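Local atomic coordinates of acyl-coenzyme A oxidase 1 (Yarrowia lipolytica, PDB entry 5Y9D), a protein that catalyses the FAD-dependent oxidation of acyl-CoA to (2E)-enoyl-CoA by molecular oxygen, releasing hydrogen peroxide, in peroxisomal fatty acid beta-oxidation. Residues I316-F320 with M371-A375; V322-L327 with C428-I432; L331-C335 with V640-D645; H357-L361 with E434-A438. All coordinates share one frame; numbering follows the deposited sequence.

Contact 1: residues I316-F320 with M371-A375; sequences IADSF and MKMGA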
# COMPACT_ATOMS: atom_id res chain seq x y z
N ILE A 316 17.49 6.32 -1.42
CA ILE A 316 16.90 7.55 -1.87
C ILE A 316 16.78 7.45 -3.40
O ILE A 316 15.78 7.84 -3.98
CB ILE A 316 17.68 8.78 -1.41
CG1 ILE A 316 17.81 8.83 0.11
CG2 ILE A 316 16.97 10.06 -1.80
CD1 ILE A 316 19.06 9.56 0.57
N ALA A 317 17.77 6.86 -4.04
CA ALA A 317 17.77 6.70 -5.49
C ALA A 317 16.75 5.66 -5.93
O ALA A 317 16.02 5.90 -6.89
CB ALA A 317 19.16 6.31 -5.98
N ASP A 318 16.68 4.52 -5.24
CA ASP A 318 15.67 3.54 -5.58
C ASP A 318 14.33 4.22 -5.62
O ASP A 318 13.60 4.06 -6.57
CB ASP A 318 15.57 2.37 -4.59
CG ASP A 318 16.87 1.65 -4.39
OD1 ASP A 318 17.71 1.64 -5.32
OD2 ASP A 318 17.04 1.09 -3.28
N SER A 319 14.02 5.01 -4.60
CA SER A 319 12.76 5.71 -4.56
C SER A 319 12.52 6.52 -5.84
O SER A 319 11.44 6.46 -6.40
CB SER A 319 12.68 6.63 -3.34
OG SER A 319 12.71 5.90 -2.13
N PHE A 320 13.52 7.26 -6.30
CA PHE A 320 13.42 7.90 -7.62
C PHE A 320 13.22 6.88 -8.73
O PHE A 320 12.27 6.98 -9.51
CB PHE A 320 14.66 8.73 -7.92
CG PHE A 320 14.78 9.15 -9.38
CD1 PHE A 320 13.96 10.13 -9.91
CD2 PHE A 320 15.73 8.58 -10.21
CE1 PHE A 320 14.10 10.54 -11.24
CE2 PHE A 320 15.87 8.98 -11.54
CZ PHE A 320 15.05 9.97 -12.06
N MET A 371 12.93 13.78 -5.98
CA MET A 371 13.68 12.72 -5.33
C MET A 371 15.09 12.56 -5.88
O MET A 371 16.01 12.38 -5.09
CB MET A 371 12.92 11.42 -5.41
CG MET A 371 11.77 11.37 -4.44
SD MET A 371 10.93 9.87 -4.86
CE MET A 371 9.66 9.80 -3.62
N LYS A 372 15.27 12.70 -7.19
CA LYS A 372 16.61 12.58 -7.81
C LYS A 372 17.59 13.64 -7.34
O LYS A 372 18.77 13.34 -7.15
CB LYS A 372 16.53 12.63 -9.35
CG LYS A 372 17.85 12.37 -10.07
CD LYS A 372 18.41 10.99 -9.73
CE LYS A 372 19.83 10.83 -10.24
NZ LYS A 372 19.87 10.59 -11.69
N MET A 373 17.11 14.88 -7.20
CA MET A 373 17.91 15.95 -6.58
C MET A 373 18.42 15.51 -5.18
O MET A 373 19.63 15.53 -4.91
CB MET A 373 17.12 17.26 -6.48
CG MET A 373 16.25 17.60 -7.71
SD MET A 373 17.22 17.67 -9.24
CE MET A 373 16.18 16.71 -10.33
N GLY A 374 17.53 15.05 -4.32
CA GLY A 374 17.90 14.42 -3.05
C GLY A 374 18.90 13.28 -3.17
O GLY A 374 20.00 13.32 -2.60
N ALA A 375 18.54 12.24 -3.91
CA ALA A 375 19.45 11.10 -4.14
C ALA A 375 20.88 11.54 -4.52
O ALA A 375 21.85 11.02 -3.98
CB ALA A 375 18.87 10.19 -5.20
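Met371 lies against the turn of helix that carries Ser319 and Phe320. Segments 371-375 and 316-320 run nearly antiparallel, at 157°, with their axes 8.3 Å apart. The CB of Met371 meets CB of Phe320 at 4.1 Å, and its extended chain then carries SD along the neighbouring backbone, 3.8 Å from Ser319 O. A flexible, unbranched thioether suits this place, since it can follow a helix surface without needing a hydrogen-bond partner. The Ser319 hydroxyl is hydrogen-bonded to Met315 O, and its CB touches the sulfur.

Lys372 uses its aliphatic stem. Its CB sits over one face of the Phe320 ring in a CH-pi contact, 3.7 Å from the ring centroid and 16° off the normal. A bend at chi2 (59°) folds the chain along that face, so that CD reaches the opposite rim of the ring, 3.6 Å from Phe320 CD2. The ammonium group continues beyond the ring to a hydrogen bond with Leu51 O.

At Gly374 no side chain intervenes, and Ile316 CG2 comes to 4.0 Å from its carbonyl carbon. The same methyl group packs still closer on Ala375, 3.4 Å from its backbone N. The two small residues Ala375 and Ala317 let the backbones draw together, with their CA atoms 4.9 Å apart.

On helix 306-334, Ile316 and Ser319 also touch helix 400-437, while Asp318 is bound by Arg125 and Gln460. Met373, on helix 355-391, packs against helices 44-52 and 558-581, so the contact is buried within the helical bundle of the C-alpha1 domain.

Contact 2: residues V322-L327 with C428-I432; sequences VSKRFL and CAKII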
# COMPACT_ATOMS: atom_id res chain seq x y z
N VAL A 322 12.28 3.60 -8.99
CA VAL A 322 11.03 2.86 -9.05
C VAL A 322 9.80 3.78 -9.23
O VAL A 322 8.84 3.42 -9.88
CB VAL A 322 10.90 2.00 -7.78
CG1 VAL A 322 9.49 1.41 -7.63
CG2 VAL A 322 11.98 0.91 -7.80
N SER A 323 9.83 4.97 -8.66
CA SER A 323 8.76 5.95 -8.85
C SER A 323 8.66 6.33 -10.29
O SER A 323 7.59 6.41 -10.83
CB SER A 323 8.99 7.20 -8.02
OG SER A 323 8.63 6.92 -6.68
N LYS A 324 9.80 6.52 -10.92
CA LYS A 324 9.77 7.01 -12.26
C LYS A 324 9.25 5.92 -13.19
O LYS A 324 8.74 6.24 -14.26
CB LYS A 324 11.11 7.54 -12.71
CG LYS A 324 12.02 6.52 -13.35
CD LYS A 324 13.45 7.06 -13.39
CE LYS A 324 14.37 6.03 -13.97
NZ LYS A 324 15.69 6.61 -14.21
N ARG A 325 9.38 4.66 -12.79
CA ARG A 325 8.91 3.59 -13.61
C ARG A 325 7.39 3.56 -13.58
O ARG A 325 6.73 3.49 -14.61
CB ARG A 325 9.46 2.25 -13.12
CG ARG A 325 8.95 1.05 -13.90
CD ARG A 325 9.46 -0.28 -13.34
NE ARG A 325 8.65 -1.38 -13.86
CZ ARG A 325 8.38 -2.50 -13.22
NH1 ARG A 325 8.86 -2.74 -12.00
NH2 ARG A 325 7.56 -3.37 -13.79
N PHE A 326 6.83 3.64 -12.38
CA PHE A 326 5.39 3.50 -12.25
C PHE A 326 4.65 4.78 -12.64
O PHE A 326 3.57 4.71 -13.15
CB PHE A 326 5.01 2.94 -10.87
CG PHE A 326 5.40 1.49 -10.69
CD1 PHE A 326 4.69 0.49 -11.33
CD2 PHE A 326 6.50 1.13 -9.91
CE1 PHE A 326 5.03 -0.85 -11.18
CE2 PHE A 326 6.86 -0.20 -9.78
CZ PHE A 326 6.12 -1.20 -10.41
N LEU A 327 5.26 5.94 -12.48
CA LEU A 327 4.62 7.16 -12.99
C LEU A 327 4.57 7.14 -14.52
O LEU A 327 3.57 7.56 -15.13
CB LEU A 327 5.34 8.40 -12.49
CG LEU A 327 4.86 8.86 -11.12
CD1 LEU A 327 6.01 9.52 -10.40
CD2 LEU A 327 3.67 9.83 -11.24
N CYS A 428 7.66 6.93 -2.43
CA CYS A 428 7.61 5.88 -3.46
C CYS A 428 6.46 4.90 -3.24
O CYS A 428 5.70 4.64 -4.17
CB CYS A 428 8.91 5.07 -3.51
SG CYS A 428 9.00 3.90 -4.91
N ALA A 429 6.34 4.35 -2.04
CA ALA A 429 5.18 3.52 -1.70
C ALA A 429 3.87 4.19 -2.18
O ALA A 429 3.08 3.55 -2.87
CB ALA A 429 5.12 3.23 -0.20
N LYS A 430 3.69 5.48 -1.84
CA LYS A 430 2.47 6.20 -2.19
C LYS A 430 2.32 6.38 -3.70
O LYS A 430 1.22 6.32 -4.24
CB LYS A 430 2.41 7.57 -1.49
CG LYS A 430 1.09 8.31 -1.66
CD LYS A 430 1.22 9.74 -1.14
CE LYS A 430 -0.14 10.47 -1.03
NZ LYS A 430 -0.51 11.35 -2.19
N ILE A 431 3.42 6.60 -4.38
CA ILE A 431 3.39 6.78 -5.83
C ILE A 431 2.96 5.48 -6.53
O ILE A 431 2.04 5.47 -7.36
CB ILE A 431 4.74 7.30 -6.31
CG1 ILE A 431 4.89 8.76 -5.91
CG2 ILE A 431 4.87 7.17 -7.81
CD1 ILE A 431 6.29 9.33 -6.03
N ILE A 432 3.59 4.39 -6.15
CA ILE A 432 3.30 3.10 -6.76
C ILE A 432 1.82 2.83 -6.61
O ILE A 432 1.18 2.37 -7.58
CB ILE A 432 4.08 1.95 -6.08
CG1 ILE A 432 5.59 2.10 -6.28
CG2 ILE A 432 3.62 0.61 -6.60
CD1 ILE A 432 6.42 1.04 -5.58
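In the helical bundle of the C-alpha1 domain, Val322, Ser323, Phe326 and Leu327 of helix 306-334 pack on Cys428, Ile431 and Ile432 of helix 400-437. The two segments run almost parallel, 14° apart, with their axes 9.1 Å from each other.

Val322 CG1, placed anti to the backbone N (chi1 168°), reaches into the groove between two residues one turn apart. It lies 3.7 Å from Cys428 SG and equally near Ile432 CD1. The compact, beta-branched valine fits here: a single methyl, CG1, packs against both the sulfur and the isoleucine. Phe326 comes one turn later. Its ring edge receives Val322 CG1 in the plane of the ring, Ile432 CG2 lies over one face, and CD2 approaches Ile432 CG1 at 3.9 Å. On the other flank, Leu327 meets Ile431 at about a right angle, with CD1 resting 3.7 Å from CG2.

Ser323 sits between these two flanks. It is small enough to let the helices approach, and its OG touches Ile431 CD1 at 3.4 Å while lying 3.5 Å from Cys428 SG. The hydroxyl is hydrogen-bonded to Ser319 O in its own helix, which explains how a polar atom is tolerated among methyl groups. Trp457 and Tyr454 of helix 450-457 close over Ile432, and the ring of Phe450 meets that of Phe326.

The contact is mainly apolar, built on the burial of branched aliphatic chains beside an aromatic ring. Complementary shape therefore probably does most to set how the two helices fit together.

Contact 3: residues L331-C335 with V640-D645; sequences LRYAC and VIGLTD
Arg332 reaches across to Asp645 in a salt bridge. Its NH2 donates to OD1 at 3.0 Å with an N-H...O angle of 154°, and the acceptor lies close to the guanidinium plane. The grip is by one nitrogen rather than a two-pronged pair, since NE stays 4.1 Å from Asp645 OD1. Arginine answers the need for reach here, because its chain, extended from CG to NE, can span the gap between the helices.

Nearer the start of helix 640-646 the packing is apolar. Leu331 CD1 rests 3.8 Å from Thr644 CG2, and Cys335 SG lies beside Val640 CG2 at 3.7 Å and Ile641 CD1 at 3.8 Å. In this way the C-terminal end of helix 306-334, in the C-alpha1 bundle, is joined to helix 640-646 of the C-terminal helical region that distinguishes acyl-CoA oxidases from the smaller dehydrogenases.

Farther out, Asp645 OD2 forms a salt bridge with Arg37 of helix 28-38, so two arginines share the buried carboxylate and would favour its charged form. Arg332 NH1 donates to Gly659 O, which helps fix the rotation of the guanidinium. Leu361 and Leu362 of helix 355-391 back Leu331.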
# COMPACT_ATOMS: atom_id res chain seq x y z
N LEU A 331 0.97 7.40 -16.43
CA LEU A 331 0.76 8.60 -17.20
C LEU A 331 0.72 8.33 -18.70
O LEU A 331 0.02 9.05 -19.41
CB LEU A 331 1.86 9.65 -16.92
CG LEU A 331 1.82 10.35 -15.56
CD1 LEU A 331 3.07 11.18 -15.37
CD2 LEU A 331 0.56 11.20 -15.41
N ARG A 332 1.47 7.35 -19.20
CA ARG A 332 1.30 6.93 -20.61
C ARG A 332 -0.08 6.28 -20.84
O ARG A 332 -0.70 6.47 -21.88
CB ARG A 332 2.39 5.98 -21.07
CG ARG A 332 3.71 6.64 -21.46
CD ARG A 332 4.77 5.56 -21.64
NE ARG A 332 6.05 6.15 -22.01
CZ ARG A 332 7.19 5.49 -22.18
NH1 ARG A 332 7.26 4.18 -22.03
NH2 ARG A 332 8.27 6.18 -22.51
N TYR A 333 -0.54 5.51 -19.86
CA TYR A 333 -1.86 4.95 -19.90
C TYR A 333 -2.92 6.05 -19.83
O TYR A 333 -3.94 5.90 -20.48
CB TYR A 333 -2.06 3.95 -18.78
CG TYR A 333 -3.38 3.24 -18.86
CD1 TYR A 333 -3.69 2.48 -19.95
CD2 TYR A 333 -4.31 3.31 -17.81
CE1 TYR A 333 -4.90 1.82 -20.03
CE2 TYR A 333 -5.51 2.63 -17.88
CZ TYR A 333 -5.81 1.90 -19.01
OH TYR A 333 -7.01 1.21 -19.10
N ALA A 334 -2.67 7.13 -19.08
CA ALA A 334 -3.65 8.23 -18.91
C ALA A 334 -3.88 8.97 -20.19
O ALA A 334 -4.99 9.44 -20.48
CB ALA A 334 -3.18 9.23 -17.85
N CYS A 335 -2.81 9.15 -20.93
CA CYS A 335 -2.87 9.76 -22.23
C CYS A 335 -3.59 8.92 -23.30
O CYS A 335 -3.88 9.42 -24.36
CB CYS A 335 -1.47 10.02 -22.73
SG CYS A 335 -0.58 11.23 -21.75
N VAL A 640 3.58 15.88 -20.55
CA VAL A 640 3.84 14.70 -19.73
C VAL A 640 4.68 13.65 -20.41
O VAL A 640 5.50 12.97 -19.72
CB VAL A 640 2.58 13.96 -19.27
CG1 VAL A 640 2.10 14.55 -17.97
CG2 VAL A 640 1.48 13.91 -20.33
N ILE A 641 4.43 13.46 -21.70
CA ILE A 641 5.15 12.49 -22.49
C ILE A 641 6.62 12.84 -22.58
O ILE A 641 7.45 11.96 -22.55
CB ILE A 641 4.51 12.31 -23.88
CG1 ILE A 641 3.09 11.80 -23.73
CG2 ILE A 641 5.29 11.30 -24.69
CD1 ILE A 641 2.98 10.59 -22.85
N GLY A 642 6.93 14.11 -22.71
CA GLY A 642 8.32 14.51 -22.71
C GLY A 642 9.05 14.25 -21.41
O GLY A 642 10.12 13.70 -21.45
N LEU A 643 8.47 14.58 -20.28
CA LEU A 643 9.11 14.35 -18.97
C LEU A 643 9.30 12.87 -18.58
O LEU A 643 10.38 12.40 -18.10
CB LEU A 643 8.35 15.14 -17.92
CG LEU A 643 8.04 16.55 -18.43
CD1 LEU A 643 6.88 17.20 -17.72
CD2 LEU A 643 9.27 17.44 -18.37
N THR A 644 8.24 12.13 -18.84
CA THR A 644 8.27 10.70 -18.68
C THR A 644 9.26 10.06 -19.65
O THR A 644 9.94 9.13 -19.30
CB THR A 644 6.85 10.10 -18.72
OG1 THR A 644 6.13 10.63 -19.83
CG2 THR A 644 6.12 10.48 -17.49
N ASP A 645 9.32 10.58 -20.87
CA ASP A 645 10.25 10.10 -21.89
C ASP A 645 11.66 10.37 -21.41
O ASP A 645 12.58 9.63 -21.67
CB ASP A 645 9.98 10.78 -23.23
CG ASP A 645 8.91 10.08 -24.06
OD1 ASP A 645 8.48 8.98 -23.70
OD2 ASP A 645 8.48 10.65 -25.07

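Contact 4: residues H357-L361 with E434-A438; sequences HQRRL and ECRQA. With FAD (flavin-adenine dinucleotide), chain D.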
# COMPACT_ATOMS: atom_id res chain seq x y z
N HIS A 357 -7.43 13.85 -12.30
CA HIS A 357 -6.44 12.83 -12.62
C HIS A 357 -5.08 13.49 -12.70
O HIS A 357 -4.08 12.91 -12.27
CB HIS A 357 -6.83 12.14 -13.93
CG HIS A 357 -6.27 10.76 -14.08
ND1 HIS A 357 -6.90 9.65 -13.56
CD2 HIS A 357 -5.17 10.31 -14.72
CE1 HIS A 357 -6.20 8.57 -13.86
NE2 HIS A 357 -5.14 8.95 -14.55
N GLN A 358 -5.05 14.71 -13.21
CA GLN A 358 -3.82 15.46 -13.28
C GLN A 358 -3.32 15.70 -11.86
O GLN A 358 -2.15 15.43 -11.53
CB GLN A 358 -4.05 16.81 -13.97
CG GLN A 358 -4.64 16.69 -15.37
CD GLN A 358 -4.70 18.01 -16.11
OE1 GLN A 358 -4.46 19.07 -15.54
NE2 GLN A 358 -5.04 17.95 -17.38
N ARG A 359 -4.19 16.17 -10.99
CA ARG A 359 -3.73 16.42 -9.64
C ARG A 359 -3.41 15.10 -8.87
O ARG A 359 -2.61 15.12 -7.95
CB ARG A 359 -4.66 17.36 -8.89
CG ARG A 359 -5.63 16.68 -7.96
CD ARG A 359 -6.59 17.71 -7.37
NE ARG A 359 -5.94 18.69 -6.50
CZ ARG A 359 -5.78 19.99 -6.77
NH1 ARG A 359 -5.19 20.76 -5.88
NH2 ARG A 359 -6.21 20.52 -7.91
N ARG A 360 -3.98 13.97 -9.26
CA ARG A 360 -3.55 12.72 -8.66
C ARG A 360 -2.11 12.42 -9.07
O ARG A 360 -1.31 12.02 -8.21
CB ARG A 360 -4.45 11.55 -9.04
CG ARG A 360 -5.84 11.59 -8.43
CD ARG A 360 -6.79 10.71 -9.24
NE ARG A 360 -6.42 9.31 -9.09
CZ ARG A 360 -7.15 8.27 -9.51
NH1 ARG A 360 -8.31 8.44 -10.14
NH2 ARG A 360 -6.69 7.04 -9.28
N LEU A 361 -1.75 12.66 -10.34
CA LEU A 361 -0.46 12.15 -10.82
C LEU A 361 0.68 13.15 -10.97
O LEU A 361 1.81 12.84 -10.63
CB LEU A 361 -0.64 11.41 -12.13
CG LEU A 361 -1.59 10.21 -12.02
CD1 LEU A 361 -1.79 9.62 -13.41
CD2 LEU A 361 -1.10 9.16 -11.02
N GLU A 434 -0.82 5.12 -5.74
CA GLU A 434 -1.62 6.04 -6.55
C GLU A 434 -1.59 5.75 -8.05
O GLU A 434 -2.63 5.87 -8.70
CB GLU A 434 -1.26 7.52 -6.31
CG GLU A 434 -1.46 8.01 -4.87
CD GLU A 434 -2.89 7.87 -4.38
OE1 GLU A 434 -3.84 8.05 -5.19
OE2 GLU A 434 -3.07 7.58 -3.17
N CYS A 435 -0.43 5.38 -8.61
CA CYS A 435 -0.37 4.96 -10.03
C CYS A 435 -1.17 3.69 -10.30
O CYS A 435 -1.74 3.52 -11.36
CB CYS A 435 1.07 4.75 -10.48
SG CYS A 435 2.10 6.25 -10.50
N ARG A 436 -1.23 2.77 -9.35
CA ARG A 436 -1.94 1.56 -9.61
C ARG A 436 -3.44 1.91 -9.82
O ARG A 436 -4.04 1.55 -10.84
CB ARG A 436 -1.76 0.57 -8.47
CG ARG A 436 -2.47 -0.74 -8.75
CD ARG A 436 -2.58 -1.62 -7.54
NE ARG A 436 -2.77 -0.86 -6.31
CZ ARG A 436 -3.94 -0.48 -5.80
NH1 ARG A 436 -5.10 -0.78 -6.40
NH2 ARG A 436 -3.97 0.21 -4.67
N GLN A 437 -4.02 2.64 -8.86
CA GLN A 437 -5.43 3.02 -8.93
C GLN A 437 -5.71 3.88 -10.14
O GLN A 437 -6.76 3.73 -10.76
CB GLN A 437 -5.87 3.79 -7.66
CG GLN A 437 -5.86 2.93 -6.41
CD GLN A 437 -6.13 3.73 -5.18
OE1 GLN A 437 -7.28 4.10 -4.92
NE2 GLN A 437 -5.08 4.01 -4.41
N ALA A 438 -4.77 4.75 -10.46
CA ALA A 438 -4.89 5.57 -11.66
C ALA A 438 -5.05 4.75 -12.97
O ALA A 438 -5.40 5.31 -14.00
CB ALA A 438 -3.67 6.49 -11.79
PA FAD D . -11.77 3.20 -15.71
O1A FAD D . -11.20 3.30 -17.07
O2A FAD D . -13.19 3.42 -15.47
O5B FAD D . -10.94 4.20 -14.84
C5B FAD D . -9.59 4.49 -15.13
C4B FAD D . -9.08 5.58 -14.20
O4B FAD D . -9.51 6.84 -14.68
C3B FAD D . -9.62 5.40 -12.80
O3B FAD D . -8.58 5.62 -11.87
C2B FAD D . -10.67 6.48 -12.66
O2B FAD D . -10.67 7.09 -11.38
C1B FAD D . -10.32 7.50 -13.72
N9A FAD D . -11.58 8.02 -14.27
C8A FAD D . -12.49 7.34 -14.96
N7A FAD D . -13.53 8.13 -15.29
C5A FAD D . -13.29 9.34 -14.79
C6A FAD D . -13.96 10.66 -14.75
N6A FAD D . -15.15 10.85 -15.34
N1A FAD D . -13.37 11.67 -14.11
C2A FAD D . -12.20 11.51 -13.52
N3A FAD D . -11.53 10.36 -13.51
C4A FAD D . -12.01 9.26 -14.11
N1 FAD D . -16.28 -6.74 -14.09
C2 FAD D . -17.32 -7.53 -14.34
O2 FAD D . -18.19 -7.12 -15.10
N3 FAD D . -17.45 -8.73 -13.82
C4 FAD D . -16.55 -9.22 -13.00
O4 FAD D . -16.71 -10.34 -12.54
C4X FAD D . -15.38 -8.42 -12.66
N5 FAD D . -14.43 -8.87 -11.83
C5X FAD D . -13.37 -8.11 -11.55
C6 FAD D . -12.42 -8.61 -10.71
C7 FAD D . -11.32 -7.86 -10.41
C7M FAD D . -10.29 -8.41 -9.48
C8 FAD D . -11.17 -6.52 -11.00
C8M FAD D . -9.96 -5.71 -10.66
C9 FAD D . -12.13 -6.01 -11.84
C9A FAD D . -13.22 -6.77 -12.15
N10 FAD D . -14.21 -6.28 -13.00
C10 FAD D . -15.29 -7.11 -13.28
C1' FAD D . -14.10 -4.97 -13.62
C2' FAD D . -14.13 -3.84 -12.62
O2' FAD D . -15.49 -3.60 -12.34
C3' FAD D . -13.51 -2.61 -13.23
O3' FAD D . -12.13 -2.63 -12.94
C4' FAD D . -14.09 -1.31 -12.70
O4' FAD D . -15.51 -1.41 -12.58
C5' FAD D . -13.83 -0.16 -13.64
O5' FAD D . -12.44 -0.06 -13.89
P FAD D . -11.94 0.41 -15.29
O1P FAD D . -10.84 -0.47 -15.66
O2P FAD D . -13.09 0.55 -16.17
O3P FAD D . -11.34 1.84 -15.02
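Arg360 leans across Gln437 and Ala438 at the end of helix 400-437. From CB, which points toward that helix, the chain runs extended through CG until a turn at chi3 (67°) brings the guanidinium over the helix end. NE passes 4.8 Å from Glu434 OE1, not in contact but near enough that the opposite charges may favour each other. Beyond CZ, NH2 lies against the Gln437-Ala438 peptide, 3.2 Å from Ala438 N, an approach of two donors and not a hydrogen bond. NH1 turns instead to the adenosine ribose of FAD, donating to O2B at 3.0 Å, with O2B in the guanidinium plane, and more weakly to O3B at 3.3 Å. The long chain and flat head of arginine let NH1 face the ribose diol while NH2 lies on the helix-end backbone.

The O3B hydroxyl in turn donates to Gln437 O at 2.8 Å, so both helices hold the same sugar. Beside Arg360, the His357 ring presents its edge to Ala438 O, with CE1 3.4 Å away, and Leu361 CD2 packs on Ala438 CB at 3.8 Å. Alanine is small enough to admit all three side chains.

Gln437 OE1 is hydrogen-bonded to Trp426 NE1 of the second subunit, whose Asp466, Ser175 and Thr169 also bind the cofactor: this is the FAD site at the dimer interface characteristic of the acyl-CoA dehydrogenase and oxidase superfamily.

Helix 306-334 supplies the first segment of three contacts in succession. Contact 1 pairs its early part with helix 355-391, closing a loop of 50 residues; contact 2 pairs its middle with helix 400-437 across 100; contact 3 pairs its end with helix 640-646 across 304, linking the C-alpha1 bundle to the C-terminal helical region. Contact 4 closes 72 residues between helices 355-391 and 400-437, completing a three-helix core at the FAD end. It falls wholly within the span of contact 3, whereas every other pair of contacts crosses. Contacts 1 and 2 touch through Met371 and Cys428, contacts 2 and 4 through Leu327 and Leu361, and contacts 3 and 4 through Leu331 and Leu361.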